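Local coordinates for fluoroacetyl-CoA thioesterase (Streptomyces cattleya, PDB 3KUV), which hydrolyses fluoroacetyl-CoA to fluoroacetate and CoA before citrate synthase can use it, and so confers resistance to fluoroacetate, at residues B[5-19]-B[80-94]. The protein carries 1 engineered substitution. Residues are numbered along the deposited sequence; the frame is centred on the assembly and turned at random.
Sequences MRVGERFTHDFVVPP and TPPGLTVTVTAELRS
With CG of Asp-14 turned beside its own backbone N (chi1 -57°) and OG1 of Thr-87 likewise beside its N (chi1 -64°), the two side chains run alongside each other, and the Thr-87 hydroxyl donates to Asp-14 OD1 over 2.7 Å. It meets the oxygen on the anti side and 30° out of the carboxylate plane. This pair belongs to a face that also carries Arg-10 beside Glu-91, Thr-12 beside Thr-89, and Val-16, whose CG2 lies 3.5 Å from Thr-85 OG1. Arg-10 packs its aliphatic part on Glu-91, CG to CG 3.7 Å, while the charged ends stay apart, NE to OE1 4.9 Å. Paired backbone bonds join Phe-11 with Ala-90, His-13 with Val-88 and Phe-15 with Val-86, all with side chains on the other face, where His-13 meets Trp-51 and Leu-48 of helix 42-57. The ladder is prolonged at both ends: Gly-8 N reaches Leu-92 O (2.8 Å), and Gly-83 N, in the type II turn 81-84, reaches Val-17 O (2.7 Å) in the carbonyl plane. Beyond both ends of strand 10-16, apolar groups close the contact. Val-17 CG2 presses on Val-86 CG2 at 3.5 Å, close to Phe-40, and Leu-92 CD2 abuts Met-5 CB at 3.7 Å. Strand 10-16 thus runs antiparallel to strand 85-96 as an outermost strand of the chain's sheet, with strand 99-107 on the far side of 85-96. The face bearing Phe-11 and His-13 packs on the long helix 42-57, the sheet wrapped around a central helix that defines the hot dog fold of this thioesterase.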
# COMPACT_ATOMS: atom_id res chain seq x y z
N MET B 5 24.36 -1.30 9.59
CA MET B 5 23.89 -1.56 8.22
C MET B 5 24.61 -0.69 7.21
O MET B 5 24.82 0.50 7.49
CB MET B 5 22.41 -1.25 8.11
CG MET B 5 21.53 -2.32 8.64
SD MET B 5 19.92 -2.12 7.97
CE MET B 5 19.96 -2.88 6.30
N ARG B 6 24.93 -1.25 6.04
CA ARG B 6 25.67 -0.51 5.02
C ARG B 6 24.80 0.33 4.05
O ARG B 6 24.04 -0.21 3.22
CB ARG B 6 26.69 -1.35 4.22
CG ARG B 6 26.46 -2.91 4.22
CD ARG B 6 27.52 -3.68 3.37
NE ARG B 6 26.99 -4.19 2.09
CZ ARG B 6 27.19 -3.63 0.89
NH1 ARG B 6 27.90 -2.51 0.75
NH2 ARG B 6 26.66 -4.19 -0.19
N VAL B 7 25.02 1.63 4.13
CA VAL B 7 24.33 2.56 3.19
C VAL B 7 24.79 2.26 1.78
O VAL B 7 25.99 2.04 1.51
CB VAL B 7 24.57 4.01 3.55
CG1 VAL B 7 24.16 4.99 2.44
CG2 VAL B 7 23.83 4.39 4.82
N GLY B 8 23.83 2.20 0.84
CA GLY B 8 24.14 1.92 -0.56
C GLY B 8 24.10 0.44 -0.96
O GLY B 8 24.16 0.13 -2.16
N GLU B 9 24.03 -0.45 0.02
CA GLU B 9 23.83 -1.86 -0.20
C GLU B 9 22.39 -2.12 -0.75
O GLU B 9 21.42 -1.42 -0.35
CB GLU B 9 23.96 -2.59 1.14
CG GLU B 9 23.77 -4.05 1.03
CD GLU B 9 23.88 -4.83 2.37
OE1 GLU B 9 23.29 -4.39 3.42
OE2 GLU B 9 24.49 -5.94 2.31
N ARG B 10 22.33 -2.95 -1.77
CA ARG B 10 21.07 -3.33 -2.40
C ARG B 10 20.69 -4.73 -1.98
O ARG B 10 21.52 -5.64 -1.90
CB ARG B 10 21.15 -3.29 -3.93
CG ARG B 10 21.27 -1.80 -4.46
CD ARG B 10 21.57 -1.73 -5.93
NE ARG B 10 22.92 -2.20 -6.17
CZ ARG B 10 23.40 -2.46 -7.40
NH1 ARG B 10 22.62 -2.34 -8.47
NH2 ARG B 10 24.64 -2.87 -7.56
N PHE B 11 19.41 -4.90 -1.74
CA PHE B 11 18.84 -6.19 -1.38
C PHE B 11 17.74 -6.47 -2.40
O PHE B 11 16.99 -5.54 -2.80
CB PHE B 11 18.17 -6.17 0.00
CG PHE B 11 17.39 -7.48 0.28
CD1 PHE B 11 18.08 -8.75 0.44
CD2 PHE B 11 16.00 -7.49 0.37
CE1 PHE B 11 17.34 -9.93 0.66
CE2 PHE B 11 15.30 -8.64 0.61
CZ PHE B 11 15.93 -9.86 0.73
N THR B 12 17.67 -7.71 -2.88
CA THR B 12 16.57 -8.07 -3.82
C THR B 12 15.65 -9.06 -3.23
O THR B 12 16.10 -9.98 -2.49
CB THR B 12 17.04 -8.51 -5.20
OG1 THR B 12 17.64 -9.76 -5.03
CG2 THR B 12 18.20 -7.58 -5.67
N HIS B 13 14.37 -8.86 -3.46
CA HIS B 13 13.33 -9.73 -2.98
C HIS B 13 12.44 -10.15 -4.15
O HIS B 13 11.83 -9.28 -4.83
CB HIS B 13 12.52 -8.91 -1.92
CG HIS B 13 11.39 -9.68 -1.31
ND1 HIS B 13 10.06 -9.47 -1.58
CD2 HIS B 13 11.45 -10.61 -0.35
CE1 HIS B 13 9.33 -10.27 -0.82
NE2 HIS B 13 10.14 -10.98 -0.07
N ASP B 14 12.34 -11.47 -4.42
CA ASP B 14 11.58 -11.95 -5.57
C ASP B 14 10.30 -12.63 -5.09
O ASP B 14 10.25 -13.35 -4.06
CB ASP B 14 12.36 -13.02 -6.39
CG ASP B 14 13.68 -12.52 -6.87
OD1 ASP B 14 13.77 -11.39 -7.35
OD2 ASP B 14 14.72 -13.19 -6.68
N PHE B 15 9.21 -12.37 -5.82
CA PHE B 15 7.90 -12.87 -5.40
C PHE B 15 7.07 -13.16 -6.61
O PHE B 15 6.72 -12.25 -7.38
CB PHE B 15 7.17 -11.76 -4.59
CG PHE B 15 5.82 -12.20 -4.08
CD1 PHE B 15 5.69 -13.21 -3.10
CD2 PHE B 15 4.68 -11.57 -4.59
CE1 PHE B 15 4.33 -13.55 -2.64
CE2 PHE B 15 3.43 -11.89 -4.10
CZ PHE B 15 3.25 -12.86 -3.16
N VAL B 16 6.74 -14.44 -6.84
CA VAL B 16 5.81 -14.78 -7.93
C VAL B 16 4.39 -14.38 -7.51
O VAL B 16 3.91 -14.82 -6.46
CB VAL B 16 5.87 -16.31 -8.19
CG1 VAL B 16 4.83 -16.74 -9.33
CG2 VAL B 16 7.28 -16.69 -8.67
N VAL B 17 3.74 -13.48 -8.30
CA VAL B 17 2.41 -13.03 -7.89
C VAL B 17 1.36 -14.16 -8.06
O VAL B 17 1.17 -14.61 -9.19
CB VAL B 17 2.00 -11.81 -8.80
CG1 VAL B 17 0.56 -11.28 -8.45
CG2 VAL B 17 3.03 -10.62 -8.64
N PRO B 18 0.71 -14.54 -6.94
CA PRO B 18 -0.37 -15.56 -7.04
C PRO B 18 -1.70 -14.86 -7.36
O PRO B 18 -1.85 -13.62 -7.26
CB PRO B 18 -0.42 -16.14 -5.63
CG PRO B 18 -0.08 -14.97 -4.70
CD PRO B 18 0.88 -14.07 -5.56
N PRO B 19 -2.70 -15.69 -7.76
CA PRO B 19 -4.01 -15.13 -8.08
C PRO B 19 -4.63 -14.34 -6.94
O PRO B 19 -5.42 -13.40 -7.22
CB PRO B 19 -4.86 -16.38 -8.41
CG PRO B 19 -3.82 -17.35 -8.95
CD PRO B 19 -2.61 -17.14 -8.04
N THR B 80 0.58 -5.72 -13.42
CA THR B 80 1.20 -7.07 -13.41
C THR B 80 0.13 -8.12 -13.12
O THR B 80 -0.50 -8.13 -12.09
CB THR B 80 2.24 -7.15 -12.24
OG1 THR B 80 3.27 -6.14 -12.43
CG2 THR B 80 2.95 -8.52 -12.12
N PRO B 81 -0.10 -9.06 -14.07
CA PRO B 81 -1.01 -10.19 -13.81
C PRO B 81 -0.36 -11.24 -12.93
O PRO B 81 0.88 -11.33 -12.88
CB PRO B 81 -1.15 -10.79 -15.24
CG PRO B 81 0.17 -10.50 -15.92
CD PRO B 81 0.62 -9.12 -15.35
N PRO B 82 -1.18 -12.07 -12.35
CA PRO B 82 -0.62 -13.25 -11.59
C PRO B 82 0.23 -14.11 -12.50
O PRO B 82 0.03 -14.22 -13.72
CB PRO B 82 -1.86 -14.01 -11.16
CG PRO B 82 -2.98 -12.91 -11.11
CD PRO B 82 -2.66 -12.03 -12.26
N GLY B 83 1.29 -14.61 -11.92
CA GLY B 83 2.17 -15.57 -12.59
C GLY B 83 3.51 -14.98 -12.99
O GLY B 83 4.54 -15.74 -13.16
N LEU B 84 3.63 -13.65 -13.08
CA LEU B 84 4.95 -13.00 -13.23
C LEU B 84 5.66 -12.90 -11.88
O LEU B 84 5.01 -12.96 -10.86
CB LEU B 84 4.83 -11.54 -13.83
CG LEU B 84 4.35 -11.60 -15.29
CD1 LEU B 84 4.25 -10.17 -15.75
CD2 LEU B 84 5.29 -12.32 -16.25
N THR B 85 6.99 -12.76 -11.93
CA THR B 85 7.76 -12.58 -10.69
C THR B 85 8.01 -11.06 -10.55
O THR B 85 8.62 -10.44 -11.45
CB THR B 85 9.11 -13.27 -10.81
OG1 THR B 85 8.91 -14.69 -11.06
CG2 THR B 85 9.96 -13.12 -9.55
N VAL B 86 7.59 -10.53 -9.42
CA VAL B 86 7.91 -9.13 -9.09
C VAL B 86 9.24 -9.18 -8.30
O VAL B 86 9.37 -9.92 -7.26
CB VAL B 86 6.80 -8.47 -8.27
CG1 VAL B 86 7.33 -7.07 -7.75
CG2 VAL B 86 5.60 -8.27 -9.16
N THR B 87 10.25 -8.46 -8.76
CA THR B 87 11.51 -8.32 -8.01
C THR B 87 11.51 -6.89 -7.46
O THR B 87 11.45 -5.94 -8.24
CB THR B 87 12.75 -8.53 -8.90
OG1 THR B 87 12.77 -9.88 -9.39
CG2 THR B 87 14.05 -8.22 -8.15
N VAL B 88 11.61 -6.78 -6.13
CA VAL B 88 11.79 -5.50 -5.47
C VAL B 88 13.29 -5.35 -5.22
O VAL B 88 13.92 -6.30 -4.65
CB VAL B 88 11.04 -5.42 -4.13
CG1 VAL B 88 11.36 -4.12 -3.38
CG2 VAL B 88 9.48 -5.50 -4.36
N THR B 89 13.87 -4.20 -5.57
CA THR B 89 15.26 -3.87 -5.16
C THR B 89 15.16 -2.78 -4.11
O THR B 89 14.48 -1.74 -4.37
CB THR B 89 16.03 -3.35 -6.39
OG1 THR B 89 16.08 -4.42 -7.36
CG2 THR B 89 17.48 -3.02 -6.02
N ALA B 90 15.72 -3.00 -2.93
CA ALA B 90 15.69 -1.99 -1.82
C ALA B 90 17.13 -1.56 -1.57
O ALA B 90 18.00 -2.40 -1.36
CB ALA B 90 15.16 -2.60 -0.56
N GLU B 91 17.36 -0.29 -1.48
CA GLU B 91 18.73 0.24 -1.36
C GLU B 91 18.69 1.16 -0.18
O GLU B 91 17.94 2.14 -0.13
CB GLU B 91 19.09 0.97 -2.61
CG GLU B 91 20.58 1.34 -2.54
CD GLU B 91 21.14 1.92 -3.85
OE1 GLU B 91 20.49 1.84 -4.95
OE2 GLU B 91 22.28 2.44 -3.75
N LEU B 92 19.52 0.90 0.82
CA LEU B 92 19.54 1.71 2.04
C LEU B 92 20.11 3.13 1.78
O LEU B 92 21.25 3.25 1.24
CB LEU B 92 20.36 0.99 3.13
CG LEU B 92 20.32 1.70 4.44
CD1 LEU B 92 18.92 1.82 5.07
CD2 LEU B 92 21.31 1.16 5.54
N ARG B 93 19.38 4.19 2.18
CA ARG B 93 19.88 5.58 2.02
C ARG B 93 20.52 6.10 3.26
O ARG B 93 21.50 6.86 3.16
CB ARG B 93 18.70 6.57 1.64
CG ARG B 93 18.02 6.22 0.29
CD ARG B 93 16.86 7.23 0.16
NE ARG B 93 17.36 8.59 -0.16
CZ ARG B 93 16.66 9.71 -0.14
NH1 ARG B 93 15.36 9.67 0.26
NH2 ARG B 93 17.21 10.84 -0.51
N SER B 94 19.97 5.73 4.42
CA SER B 94 20.46 6.30 5.69
C SER B 94 19.91 5.58 6.83
O SER B 94 18.83 5.04 6.77
CB SER B 94 20.08 7.78 5.81
OG SER B 94 18.65 7.93 5.86